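Local structure of 1H-3-hydroxy-4-oxoquinoline 2,4-dioxygenase (Pseudomonas putida, 3IBT) at residues T23-S28 and R87-V92; C31-L36 and C52-G57; T72-L77 and I102-Q107; P114-I119 and P206-I211. The protein catalyses the cofactor-independent cleavage of 3-hydroxy-1H-quinolin-4-one by dioxygen, giving N-formylanthranilate and carbon monoxide in oxoquinoline degradation. All coordinates share one frame; numbering follows the deposited sequence.

Contact 1: T23-S28 and R87-V92; sequences TLFLLS and RDFQMV
F25 and F89 meet on one face of a parallel strand pair, beside T23, M91 and the side chain of L77. The F25 side chain can be followed outward. Its CB lies 4.0 Å from CB of M91, a selenomethionine. CG sits anti to the carbonyl carbon (chi1 -84°), which sets the ring beside the backbone N, and its CD1 edge then meets F89. CD1 is 3.5 Å from CD1 of F89, and Q90 O lies at this same ring edge, near the ring plane. The next atom, CE1, still faces F89 CD1, at 3.7 Å. The far side of the ring packs on L77 of helix 70-83. The two ring planes stand 81° apart and the rings meet obliquely. I81 of the same helix also touches F89. Were F89 an alanine, the CD1 and CE1 side of F25 would probably lose its aromatic neighbour, and I81 would lose a partner.

The other face is mostly aliphatic. L26 and V92 lie side by side and point the same way, with L26 CD2 3.6 Å from V92 CB. L24 CD2 reaches V92 CG2.

Four backbone hydrogen bonds join the strands. Q90 N binds T23 O, and F25 N binds Q90 O. V92 N then binds F25 O, and L27 N gives V92 O an almost straight bond of 2.9 Å (176° at the hydrogen). Such parallel pairing of neighbouring strands is characteristic of the central sheet of the alpha/beta-hydrolase fold. Strand 89-94 ends at T94, next to S95; both probably bind substrate, as in related enzymes.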
loop_
_atom_site.group_PDB
_atom_site.type_symbol
_atom_site.label_atom_id
_atom_site.label_comp_id
_atom_site.label_asym_id
_atom_site.label_seq_id
_atom_site.Cartn_x
_atom_site.Cartn_y
_atom_site.Cartn_z
ATOM N N THR A 23 -13.537 -11.906 2.716
ATOM C CA THR A 23 -12.915 -11.180 1.611
ATOM C C THR A 23 -11.867 -10.187 2.111
ATOM O O THR A 23 -12.095 -9.458 3.098
ATOM C CB THR A 23 -13.958 -10.526 0.697
ATOM O OG1 THR A 23 -14.902 -11.526 0.279
ATOM C CG2 THR A 23 -13.288 -9.917 -0.539
ATOM N N LEU A 24 -10.723 -10.199 1.418
ATOM C CA LEU A 24 -9.516 -9.514 1.833
ATOM C C LEU A 24 -8.892 -8.910 0.604
ATOM O O LEU A 24 -8.571 -9.631 -0.337
ATOM C CB LEU A 24 -8.536 -10.523 2.409
ATOM C CG LEU A 24 -7.579 -10.054 3.504
ATOM C CD1 LEU A 24 -6.621 -11.183 3.876
ATOM C CD2 LEU A 24 -6.800 -8.864 3.068
ATOM N N PHE A 25 -8.719 -7.595 0.599
ATOM C CA PHE A 25 -8.119 -6.921 -0.544
ATOM C C PHE A 25 -6.630 -6.719 -0.329
ATOM O O PHE A 25 -6.200 -6.231 0.758
ATOM C CB PHE A 25 -8.757 -5.550 -0.752
ATOM C CG PHE A 25 -10.027 -5.576 -1.530
ATOM C CD1 PHE A 25 -11.244 -5.627 -0.876
ATOM C CD2 PHE A 25 -10.000 -5.519 -2.923
ATOM C CE1 PHE A 25 -12.466 -5.639 -1.608
ATOM C CE2 PHE A 25 -11.209 -5.539 -3.692
ATOM C CZ PHE A 25 -12.448 -5.595 -3.034
ATOM N N LEU A 26 -5.839 -7.070 -1.344
ATOM C CA LEU A 26 -4.416 -6.760 -1.296
ATOM C C LEU A 26 -4.063 -5.600 -2.222
ATOM O O LEU A 26 -3.984 -5.804 -3.435
ATOM C CB LEU A 26 -3.580 -8.010 -1.590
ATOM C CG LEU A 26 -3.459 -9.115 -0.533
ATOM C CD1 LEU A 26 -2.179 -9.907 -0.778
ATOM C CD2 LEU A 26 -3.458 -8.587 0.902
ATOM N N LEU A 27 -3.836 -4.406 -1.648
ATOM C CA LEU A 27 -3.659 -3.126 -2.405
ATOM C C LEU A 27 -2.239 -2.596 -2.404
ATOM O O LEU A 27 -1.681 -2.310 -1.339
ATOM C CB LEU A 27 -4.530 -2.014 -1.810
ATOM C CG LEU A 27 -6.017 -2.262 -1.568
ATOM C CD1 LEU A 27 -6.634 -1.195 -0.606
ATOM C CD2 LEU A 27 -6.738 -2.346 -2.902
ATOM N N SER A 28 -1.670 -2.394 -3.583
ATOM C CA SER A 28 -0.261 -1.962 -3.676
ATOM C C SER A 28 0.078 -0.430 -3.437
ATOM O O SER A 28 -0.790 0.391 -3.134
ATOM C CB SER A 28 0.285 -2.392 -5.031
ATOM O OG SER A 28 0.090 -1.335 -5.933
ATOM N N ARG A 87 -20.539 -6.646 0.826
ATOM C CA ARG A 87 -20.712 -5.952 2.133
ATOM C C ARG A 87 -19.587 -6.190 3.189
ATOM O O ARG A 87 -19.125 -5.230 3.820
ATOM C CB ARG A 87 -22.121 -6.163 2.734
ATOM C CG ARG A 87 -23.127 -5.020 2.444
ATOM C CD ARG A 87 -24.602 -5.525 2.437
ATOM N NE ARG A 87 -25.035 -6.049 1.108
ATOM C CZ ARG A 87 -26.268 -6.519 0.818
ATOM N NH1 ARG A 87 -26.544 -6.978 -0.424
ATOM N NH2 ARG A 87 -27.247 -6.536 1.750
ATOM N N ASP A 88 -19.124 -7.429 3.376
ATOM C CA ASP A 88 -18.101 -7.717 4.412
ATOM C C ASP A 88 -16.696 -7.917 3.811
ATOM O O ASP A 88 -16.501 -8.755 2.927
ATOM C CB ASP A 88 -18.497 -8.929 5.281
ATOM C CG ASP A 88 -20.013 -9.278 5.180
ATOM O OD1 ASP A 88 -20.847 -8.341 5.295
ATOM O OD2 ASP A 88 -20.371 -10.485 4.999
ATOM N N PHE A 89 -15.725 -7.132 4.279
ATOM C CA PHE A 89 -14.353 -7.200 3.734
ATOM C C PHE A 89 -13.317 -6.396 4.518
ATOM O O PHE A 89 -13.644 -5.492 5.283
ATOM C CB PHE A 89 -14.309 -6.768 2.258
ATOM C CG PHE A 89 -14.339 -5.286 2.066
ATOM C CD1 PHE A 89 -13.156 -4.573 1.865
ATOM C CD2 PHE A 89 -15.541 -4.592 2.107
ATOM C CE1 PHE A 89 -13.179 -3.192 1.694
ATOM C CE2 PHE A 89 -15.568 -3.224 1.933
ATOM C CZ PHE A 89 -14.386 -2.518 1.731
ATOM N N GLN A 90 -12.055 -6.734 4.294
ATOM C CA GLN A 90 -10.935 -6.087 4.931
ATOM C C GLN A 90 -9.999 -5.682 3.830
ATOM O O GLN A 90 -10.214 -6.085 2.671
ATOM C CB GLN A 90 -10.286 -7.064 5.861
ATOM C CG GLN A 90 -11.038 -7.132 7.134
ATOM C CD GLN A 90 -11.327 -8.538 7.555
ATOM O OE1 GLN A 90 -11.738 -9.376 6.735
ATOM N NE2 GLN A 90 -11.128 -8.822 8.842
HETATM N N MSE A 91 -8.997 -4.853 4.158
HETATM C CA MSE A 91 -7.968 -4.494 3.187
HETATM C C MSE A 91 -6.591 -4.419 3.787
HETATM O O MSE A 91 -6.433 -4.128 4.956
HETATM C CB MSE A 91 -8.325 -3.199 2.489
HETATM C CG MSE A 91 -9.162 -2.281 3.332
HETATM SE SE MSE A 91 -9.667 -0.699 2.253
HETATM C CE MSE A 91 -10.798 -1.606 0.910
ATOM N N VAL A 92 -5.590 -4.703 2.977
ATOM C CA VAL A 92 -4.228 -4.648 3.410
ATOM C C VAL A 92 -3.536 -3.863 2.357
ATOM O O VAL A 92 -3.572 -4.221 1.192
ATOM C CB VAL A 92 -3.609 -6.062 3.464
ATOM C CG1 VAL A 92 -2.085 -6.027 3.327
ATOM C CG2 VAL A 92 -4.042 -6.825 4.729
#

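Contact 2: C31-L36 and C52-G57; sequences CQDHRL and CPDWRG
D33 brings its carboxylate against that of D54, with D33 OD1 3.3 Å from D54 OD1. It directly follows C31 and Q32, which probably bind substrate, as in related enzymes. The two carboxylate planes stand 62° apart. Each carboxylate has a partner on its other oxygen. D33 OD2 takes the NE-H of R35 through its anti lone pair, in a salt bridge of 2.9 Å. OD2 lies somewhat out of the guanidinium plane. D54 OD2 is hydrogen-bonded to T12 OG1. Replacing D33 by a leucine is likely to leave R35 NE without its carboxylate mate. R35 NH1 has a salt bridge of its own, to E169.

In the central sheet of this alpha/beta-hydrolase fold, strands 23-27 and 49-53 are neighbours, and the loops leaving their C-terminal ends meet here.

H34 points its CB toward the second segment. That carbon is 3.6 Å from C52 CB and 3.5 Å from C52 O, so it rests on the end of strand 49-53. CG lies between the backbone N and the carbonyl carbon (chi1 72°), and this brings the ring obliquely up to D54. The ring and the D54 carboxylate are inclined at 43°, with H34 CG 3.7 Å from D54 OD1. S14 and M1 also touch the H34 side chain.

R35 and L36 carry on the 3-10 segment that starts at H34, and L36 N makes a 3.0 Å bond to D33 O.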
loop_
_atom_site.group_PDB
_atom_site.type_symbol
_atom_site.label_atom_id
_atom_site.label_comp_id
_atom_site.label_asym_id
_atom_site.label_seq_id
_atom_site.Cartn_x
_atom_site.Cartn_y
_atom_site.Cartn_z
ATOM N N CYS A 31 2.882 2.846 -8.743
ATOM C CA CYS A 31 3.902 2.232 -9.568
ATOM C C CYS A 31 4.235 0.807 -9.157
ATOM O O CYS A 31 5.394 0.360 -9.305
ATOM C CB CYS A 31 5.162 3.063 -9.505
ATOM S SG CYS A 31 4.940 4.570 -10.408
ATOM N N GLN A 32 3.224 0.119 -8.616
ATOM C CA GLN A 32 3.310 -1.300 -8.274
ATOM C C GLN A 32 2.114 -2.093 -8.793
ATOM O O GLN A 32 1.083 -1.547 -9.264
ATOM C CB GLN A 32 3.394 -1.530 -6.780
ATOM C CG GLN A 32 4.753 -1.578 -6.247
ATOM C CD GLN A 32 4.743 -1.163 -4.786
ATOM O OE1 GLN A 32 3.796 -0.509 -4.343
ATOM N NE2 GLN A 32 5.776 -1.563 -4.016
ATOM N N ASP A 33 2.257 -3.404 -8.635
ATOM C CA ASP A 33 1.293 -4.286 -9.166
ATOM C C ASP A 33 0.703 -5.312 -8.208
ATOM O O ASP A 33 1.109 -5.378 -7.051
ATOM C CB ASP A 33 1.882 -4.990 -10.345
ATOM C CG ASP A 33 0.848 -5.279 -11.301
ATOM O OD1 ASP A 33 -0.230 -4.687 -11.039
ATOM O OD2 ASP A 33 1.051 -6.056 -12.270
ATOM N N HIS A 34 -0.253 -6.106 -8.697
ATOM C CA HIS A 34 -0.714 -7.267 -7.965
ATOM C C HIS A 34 0.466 -8.253 -7.805
ATOM O O HIS A 34 0.492 -9.080 -6.876
ATOM C CB HIS A 34 -1.904 -7.906 -8.686
ATOM C CG HIS A 34 -1.540 -8.608 -9.957
ATOM N ND1 HIS A 34 -0.813 -8.007 -10.960
ATOM C CD2 HIS A 34 -1.800 -9.863 -10.391
ATOM C CE1 HIS A 34 -0.640 -8.853 -11.959
ATOM N NE2 HIS A 34 -1.228 -9.991 -11.637
ATOM N N ARG A 35 1.461 -8.138 -8.686
ATOM C CA ARG A 35 2.691 -8.935 -8.572
ATOM C C ARG A 35 3.495 -8.593 -7.287
ATOM O O ARG A 35 4.385 -9.311 -6.861
ATOM C CB ARG A 35 3.532 -8.786 -9.853
ATOM C CG ARG A 35 2.783 -9.220 -11.109
ATOM C CD ARG A 35 3.477 -8.828 -12.441
ATOM N NE ARG A 35 3.556 -7.371 -12.641
ATOM C CZ ARG A 35 4.392 -6.740 -13.476
ATOM N NH1 ARG A 35 5.262 -7.433 -14.195
ATOM N NH2 ARG A 35 4.379 -5.409 -13.577
ATOM N N LEU A 36 3.197 -7.479 -6.653
ATOM C CA LEU A 36 3.815 -7.252 -5.358
ATOM C C LEU A 36 3.380 -8.385 -4.422
ATOM O O LEU A 36 4.097 -8.750 -3.496
ATOM C CB LEU A 36 3.437 -5.889 -4.786
ATOM C CG LEU A 36 4.101 -5.483 -3.444
ATOM C CD1 LEU A 36 5.638 -5.440 -3.542
ATOM C CD2 LEU A 36 3.595 -4.152 -2.918
ATOM N N CYS A 52 -6.356 -9.046 -5.528
ATOM C CA CYS A 52 -5.282 -8.088 -5.699
ATOM C C CYS A 52 -5.593 -7.194 -6.906
ATOM O O CYS A 52 -5.378 -7.615 -8.048
ATOM C CB CYS A 52 -3.942 -8.787 -5.885
ATOM S SG CYS A 52 -3.454 -9.816 -4.496
ATOM N N PRO A 53 -6.137 -5.971 -6.680
ATOM C CA PRO A 53 -6.349 -5.004 -7.790
ATOM C C PRO A 53 -5.134 -4.203 -8.327
ATOM O O PRO A 53 -4.082 -4.146 -7.713
ATOM C CB PRO A 53 -7.431 -4.053 -7.253
ATOM C CG PRO A 53 -7.589 -4.358 -5.792
ATOM C CD PRO A 53 -6.649 -5.465 -5.392
ATOM N N ASP A 54 -5.303 -3.629 -9.515
ATOM C CA ASP A 54 -4.270 -2.801 -10.146
ATOM C C ASP A 54 -4.815 -1.398 -10.339
ATOM O O ASP A 54 -5.684 -1.153 -11.196
ATOM C CB ASP A 54 -3.829 -3.359 -11.509
ATOM C CG ASP A 54 -3.628 -4.859 -11.493
ATOM O OD1 ASP A 54 -3.393 -5.398 -10.367
ATOM O OD2 ASP A 54 -3.691 -5.485 -12.594
ATOM N N TRP A 55 -4.278 -0.491 -9.540
ATOM C CA TRP A 55 -4.634 0.907 -9.572
ATOM C C TRP A 55 -4.800 1.479 -10.992
ATOM O O TRP A 55 -4.122 1.032 -11.929
ATOM C CB TRP A 55 -3.531 1.647 -8.838
ATOM C CG TRP A 55 -3.520 1.422 -7.372
ATOM C CD1 TRP A 55 -2.425 1.190 -6.571
ATOM C CD2 TRP A 55 -4.649 1.462 -6.503
ATOM N NE1 TRP A 55 -2.816 1.074 -5.251
ATOM C CE2 TRP A 55 -4.177 1.241 -5.186
ATOM C CE3 TRP A 55 -6.020 1.666 -6.709
ATOM C CZ2 TRP A 55 -5.029 1.201 -4.089
ATOM C CZ3 TRP A 55 -6.865 1.625 -5.613
ATOM C CH2 TRP A 55 -6.367 1.394 -4.319
ATOM N N ARG A 56 -5.696 2.457 -11.144
ATOM C CA ARG A 56 -5.714 3.281 -12.357
ATOM C C ARG A 56 -4.341 3.376 -13.027
ATOM O O ARG A 56 -3.366 3.737 -12.383
ATOM C CB ARG A 56 -6.167 4.706 -12.029
ATOM C CG ARG A 56 -7.557 5.025 -12.474
ATOM C CD ARG A 56 -7.925 6.527 -12.247
ATOM N NE ARG A 56 -9.377 6.536 -11.831
ATOM C CZ ARG A 56 -10.442 6.565 -12.749
ATOM N NH1 ARG A 56 -10.235 6.618 -14.178
ATOM N NH2 ARG A 56 -11.719 6.540 -12.214
ATOM N N GLY A 57 -4.248 3.055 -14.308
ATOM C CA GLY A 57 -3.001 3.279 -15.036
ATOM C C GLY A 57 -1.950 2.224 -14.796
ATOM O O GLY A 57 -0.897 2.213 -15.456
#

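Contact 3: T72-L77 and I102-Q107; sequences TLAQDL and IDVCEQ
D103 comes first in 102-107 to meet the other helix. Its CG is anti to the backbone N (chi1 -154°), and the carboxylate reaches across so that OD2 lies 3.4 Å from A74 CB. Its other oxygen, OD1, has a long, weak ion pair with R198.

V104 follows, and its CA is the one nearest to that of A74. The CG2 branch does the touching. It lies 4.4 Å from A74 CB and 4.5 Å from L77 CD1, a light apolar contact. Both V104 and L77 also rest on M91 of strand 89-94. The two helices therefore pack on the same face of the central sheet, as flanking helices do in the alpha/beta-hydrolase fold. The axes of these segments pass 9.7 Å apart and cross at -64°. The small side chain of A74 stands where their backbones come nearest.

Q107, one turn after D103, ends the helix. Its chain is extended beyond CG and meets Q75 at about a right angle. The two amide planes are nearly coplanar, 14° apart. Q75 NE2 gives Q107 OE1 a weak, bent hydrogen bond of 3.1 Å. Q107 also touches L78, on the next turn of helix 70-83.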
loop_
_atom_site.group_PDB
_atom_site.type_symbol
_atom_site.label_atom_id
_atom_site.label_comp_id
_atom_site.label_asym_id
_atom_site.label_seq_id
_atom_site.Cartn_x
_atom_site.Cartn_y
_atom_site.Cartn_z
ATOM N N THR A 72 -9.442 9.909 -5.767
ATOM C CA THR A 72 -10.198 9.179 -6.788
ATOM C C THR A 72 -9.830 7.686 -6.768
ATOM O O THR A 72 -10.670 6.871 -7.160
ATOM C CB THR A 72 -10.069 9.770 -8.220
ATOM O OG1 THR A 72 -8.876 9.276 -8.855
ATOM C CG2 THR A 72 -10.035 11.299 -8.186
ATOM N N LEU A 73 -8.613 7.320 -6.287
ATOM C CA LEU A 73 -8.228 5.889 -6.246
ATOM C C LEU A 73 -9.105 5.168 -5.258
ATOM O O LEU A 73 -9.598 4.076 -5.545
ATOM C CB LEU A 73 -6.766 5.668 -5.921
ATOM C CG LEU A 73 -5.796 5.936 -7.061
ATOM C CD1 LEU A 73 -4.358 5.665 -6.597
ATOM C CD2 LEU A 73 -6.107 5.096 -8.220
ATOM N N ALA A 74 -9.299 5.805 -4.105
ATOM C CA ALA A 74 -10.382 5.508 -3.161
ATOM C C ALA A 74 -11.730 5.302 -3.842
ATOM O O ALA A 74 -12.449 4.320 -3.581
ATOM C CB ALA A 74 -10.531 6.651 -2.205
ATOM N N GLN A 75 -12.094 6.259 -4.682
ATOM C CA GLN A 75 -13.361 6.207 -5.344
ATOM C C GLN A 75 -13.472 4.958 -6.237
ATOM O O GLN A 75 -14.495 4.267 -6.231
ATOM C CB GLN A 75 -13.556 7.493 -6.138
ATOM C CG GLN A 75 -13.856 8.677 -5.249
ATOM C CD GLN A 75 -15.218 8.531 -4.611
ATOM O OE1 GLN A 75 -16.290 8.697 -5.345
ATOM N NE2 GLN A 75 -15.201 8.181 -3.242
ATOM N N ASP A 76 -12.404 4.697 -6.992
ATOM C CA ASP A 76 -12.194 3.435 -7.694
ATOM C C ASP A 76 -12.626 2.229 -6.841
ATOM O O ASP A 76 -13.588 1.514 -7.172
ATOM C CB ASP A 76 -10.703 3.297 -8.078
ATOM C CG ASP A 76 -10.259 4.334 -9.100
ATOM O OD1 ASP A 76 -11.364 5.104 -9.641
ATOM O OD2 ASP A 76 -8.910 4.317 -9.426
ATOM N N LEU A 77 -11.915 2.026 -5.743
ATOM C CA LEU A 77 -12.156 0.891 -4.899
ATOM C C LEU A 77 -13.583 0.847 -4.333
ATOM O O LEU A 77 -14.105 -0.242 -4.081
ATOM C CB LEU A 77 -11.134 0.876 -3.757
ATOM C CG LEU A 77 -10.561 -0.454 -3.269
ATOM C CD1 LEU A 77 -9.958 -0.159 -1.940
ATOM C CD2 LEU A 77 -11.574 -1.583 -3.119
ATOM N N ILE A 102 -6.854 4.201 4.414
ATOM C CA ILE A 102 -7.448 4.983 5.477
ATOM C C ILE A 102 -8.602 5.852 4.999
ATOM O O ILE A 102 -9.567 6.086 5.733
ATOM C CB ILE A 102 -6.386 5.785 6.226
ATOM C CG1 ILE A 102 -5.414 4.799 6.835
ATOM C CG2 ILE A 102 -6.979 6.584 7.371
ATOM C CD1 ILE A 102 -6.066 3.806 7.744
ATOM N N ASP A 103 -8.524 6.315 3.760
ATOM C CA ASP A 103 -9.621 7.100 3.198
ATOM C C ASP A 103 -10.910 6.272 3.206
ATOM O O ASP A 103 -12.004 6.774 3.502
ATOM C CB ASP A 103 -9.306 7.562 1.774
ATOM C CG ASP A 103 -10.066 8.843 1.394
ATOM O OD1 ASP A 103 -10.103 9.780 2.228
ATOM O OD2 ASP A 103 -10.624 8.941 0.273
ATOM N N VAL A 104 -10.768 4.987 2.905
ATOM C CA VAL A 104 -11.934 4.145 2.764
ATOM C C VAL A 104 -12.451 3.829 4.150
ATOM O O VAL A 104 -13.653 3.866 4.372
ATOM C CB VAL A 104 -11.632 2.912 1.934
ATOM C CG1 VAL A 104 -12.739 1.915 2.054
ATOM C CG2 VAL A 104 -11.424 3.313 0.497
ATOM N N CYS A 105 -11.547 3.585 5.091
ATOM C CA CYS A 105 -11.966 3.389 6.474
ATOM C C CYS A 105 -12.732 4.591 6.963
ATOM O O CYS A 105 -13.589 4.468 7.835
ATOM C CB CYS A 105 -10.779 3.155 7.385
ATOM S SG CYS A 105 -10.103 1.481 7.314
ATOM N N GLU A 106 -12.417 5.754 6.393
ATOM C CA GLU A 106 -13.073 7.002 6.776
ATOM C C GLU A 106 -14.353 7.237 5.983
ATOM O O GLU A 106 -15.296 7.828 6.516
ATOM C CB GLU A 106 -12.136 8.207 6.616
ATOM C CG GLU A 106 -12.585 9.490 7.378
ATOM C CD GLU A 106 -11.914 10.788 6.878
ATOM O OE1 GLU A 106 -10.852 10.699 6.223
ATOM O OE2 GLU A 106 -12.435 11.905 7.143
ATOM N N GLN A 107 -14.385 6.786 4.721
ATOM C CA GLN A 107 -15.547 7.016 3.847
ATOM C C GLN A 107 -16.691 6.108 4.238
ATOM O O GLN A 107 -17.783 6.582 4.503
ATOM C CB GLN A 107 -15.196 6.893 2.355
ATOM C CG GLN A 107 -14.572 8.185 1.726
ATOM C CD GLN A 107 -14.683 8.246 0.182
ATOM O OE1 GLN A 107 -13.682 8.448 -0.521
ATOM N NE2 GLN A 107 -15.902 8.063 -0.338
#

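Contact 4: P114-I119 and P206-I211; sequences PKTIII and PEICHI. Unlike the reference sequence in segment 114-119: I118 (reference Val).
T116 and I208 lie side by side on one face of a parallel strand pair, the side chains pointing the same way. T116 CG2 is 4.1 Å from I208 CG2, while T116 OG1 turns to N101. I118 comes to I208 at a slant from the same face. Its CG1 stands between the backbone N and the carbonyl carbon (chi1 44°), and from there CD1 extends to within 3.5 Å of I208 CG2. H210 presents a ring edge to the other strand, with I118 O near the ring plane and 3.5 Å from CD2. Both ring nitrogens are hydrogen-bonded, ND1 to Q224 and NE2 to W121 N, which should fix the ring's rotation.

The opposite face includes I117, C209, I119 and I211. I119 and I211 run side by side, whereas I117 CG2 meets the far tip of I211, CD1, at 3.8 Å. F261 of helix 251-261 packs on I117 and C209.

Five backbone hydrogen bonds, from E207 N to P114 O through I211 N to I118 O, hold the strands together. This is the parallel core of an alpha/beta-hydrolase sheet. I119 leads straight into D120, which probably increases the basicity of H244, the likely active-site histidine, as in related enzymes.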
loop_
_atom_site.group_PDB
_atom_site.type_symbol
_atom_site.label_atom_id
_atom_site.label_comp_id
_atom_site.label_asym_id
_atom_site.label_seq_id
_atom_site.Cartn_x
_atom_site.Cartn_y
_atom_site.Cartn_z
ATOM N N PRO A 114 -14.047 -2.544 10.868
ATOM C CA PRO A 114 -13.458 -2.232 12.181
ATOM C C PRO A 114 -11.943 -2.458 12.304
ATOM O O PRO A 114 -11.397 -2.238 13.383
ATOM C CB PRO A 114 -14.222 -3.177 13.134
ATOM C CG PRO A 114 -14.694 -4.324 12.275
ATOM C CD PRO A 114 -14.731 -3.857 10.846
ATOM N N LYS A 115 -11.300 -2.912 11.222
ATOM C CA LYS A 115 -9.882 -3.284 11.193
ATOM C C LYS A 115 -9.267 -3.133 9.826
ATOM O O LYS A 115 -9.906 -3.373 8.791
ATOM C CB LYS A 115 -9.693 -4.725 11.553
ATOM C CG LYS A 115 -9.928 -5.036 12.966
ATOM C CD LYS A 115 -9.248 -6.347 13.333
ATOM C CE LYS A 115 -10.058 -7.137 14.343
ATOM N NZ LYS A 115 -9.212 -8.252 14.892
ATOM N N THR A 116 -7.986 -2.798 9.812
ATOM C CA THR A 116 -7.301 -2.604 8.540
ATOM C C THR A 116 -5.788 -2.814 8.723
ATOM O O THR A 116 -5.284 -2.751 9.849
ATOM C CB THR A 116 -7.660 -1.216 7.994
ATOM O OG1 THR A 116 -7.220 -1.083 6.641
ATOM C CG2 THR A 116 -7.054 -0.125 8.864
ATOM N N ILE A 117 -5.055 -3.109 7.657
ATOM C CA ILE A 117 -3.624 -3.312 7.810
ATOM C C ILE A 117 -2.929 -2.498 6.792
ATOM O O ILE A 117 -3.361 -2.357 5.668
ATOM C CB ILE A 117 -3.234 -4.753 7.539
ATOM C CG1 ILE A 117 -3.899 -5.674 8.567
ATOM C CG2 ILE A 117 -1.688 -4.900 7.468
ATOM C CD1 ILE A 117 -3.549 -7.048 8.449
ATOM N N ILE A 118 -1.805 -1.987 7.200
ATOM C CA ILE A 118 -0.944 -1.201 6.347
ATOM C C ILE A 118 0.462 -1.765 6.465
ATOM O O ILE A 118 0.833 -2.298 7.506
ATOM C CB ILE A 118 -0.965 0.241 6.792
ATOM C CG1 ILE A 118 -0.852 0.307 8.327
ATOM C CG2 ILE A 118 -2.256 0.907 6.325
ATOM C CD1 ILE A 118 -1.081 1.654 8.872
ATOM N N ILE A 119 1.231 -1.672 5.401
ATOM C CA ILE A 119 2.526 -2.306 5.370
ATOM C C ILE A 119 3.558 -1.274 4.927
ATOM O O ILE A 119 3.439 -0.686 3.858
ATOM C CB ILE A 119 2.531 -3.515 4.427
ATOM C CG1 ILE A 119 1.516 -4.547 4.908
ATOM C CG2 ILE A 119 3.906 -4.121 4.335
ATOM C CD1 ILE A 119 1.413 -5.754 4.050
ATOM N N PRO A 206 -10.531 2.415 13.653
ATOM C CA PRO A 206 -10.418 0.961 13.605
ATOM C C PRO A 206 -9.210 0.515 14.368
ATOM O O PRO A 206 -8.344 1.335 14.685
ATOM C CB PRO A 206 -10.154 0.673 12.127
ATOM C CG PRO A 206 -9.670 1.908 11.574
ATOM C CD PRO A 206 -10.286 3.028 12.343
ATOM N N GLU A 207 -9.116 -0.780 14.626
ATOM C CA GLU A 207 -7.833 -1.338 15.006
ATOM C C GLU A 207 -6.977 -1.347 13.724
ATOM O O GLU A 207 -7.406 -1.856 12.663
ATOM C CB GLU A 207 -8.007 -2.705 15.650
ATOM C CG GLU A 207 -9.033 -2.689 16.803
ATOM C CD GLU A 207 -8.542 -1.982 18.095
ATOM O OE1 GLU A 207 -7.803 -2.627 18.860
ATOM O OE2 GLU A 207 -8.921 -0.807 18.377
ATOM N N ILE A 208 -5.819 -0.694 13.812
ATOM C CA ILE A 208 -4.883 -0.559 12.687
ATOM C C ILE A 208 -3.582 -1.278 13.028
ATOM O O ILE A 208 -2.994 -1.048 14.101
ATOM C CB ILE A 208 -4.573 0.922 12.357
ATOM C CG1 ILE A 208 -5.884 1.725 12.330
ATOM C CG2 ILE A 208 -3.812 1.030 11.022
ATOM C CD1 ILE A 208 -5.724 3.199 12.031
ATOM N N CYS A 209 -3.139 -2.154 12.131
ATOM C CA CYS A 209 -1.915 -2.897 12.352
ATOM C C CYS A 209 -0.945 -2.501 11.272
ATOM O O CYS A 209 -1.259 -2.641 10.089
ATOM C CB CYS A 209 -2.198 -4.387 12.276
ATOM S SG CYS A 209 -0.753 -5.468 12.321
ATOM N N HIS A 210 0.208 -1.979 11.685
ATOM C CA HIS A 210 1.307 -1.615 10.785
ATOM C C HIS A 210 2.410 -2.660 10.786
ATOM O O HIS A 210 3.151 -2.789 11.782
ATOM C CB HIS A 210 1.926 -0.265 11.193
ATOM C CG HIS A 210 2.911 0.265 10.188
ATOM N ND1 HIS A 210 4.064 0.926 10.547
ATOM C CD2 HIS A 210 2.918 0.206 8.827
ATOM C CE1 HIS A 210 4.729 1.278 9.455
ATOM N NE2 HIS A 210 4.057 0.847 8.395
ATOM N N ILE A 211 2.518 -3.384 9.672
ATOM C CA ILE A 211 3.618 -4.327 9.406
ATOM C C ILE A 211 4.717 -3.615 8.629
ATOM O O ILE A 211 4.439 -2.854 7.732
ATOM C CB ILE A 211 3.125 -5.524 8.575
ATOM C CG1 ILE A 211 2.045 -6.308 9.339
ATOM C CG2 ILE A 211 4.254 -6.470 8.280
ATOM C CD1 ILE A 211 1.167 -7.192 8.432
#

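Contacts 1 and 4 belong to one sheet. They join through strands 89-94 and 115-119, where M91 O probably accepts a hydrogen bond from I117 N. Both are buried, and regular backbone bonds and apolar side chains hold them. Contact 2 is also buried but lies where strands give way to loops. It combines two close carboxylates with the packing of H34 on C52, and W55 is tied to S28 O of contact 1. Contact 3 joins two helices over the sheet. L77 and V104 rest on M91 at its buried side, and its outer side carries polar glutamines. A salt bridge from R56 to D76 links contacts 2 and 3. Contacts 2 and 4 do not touch.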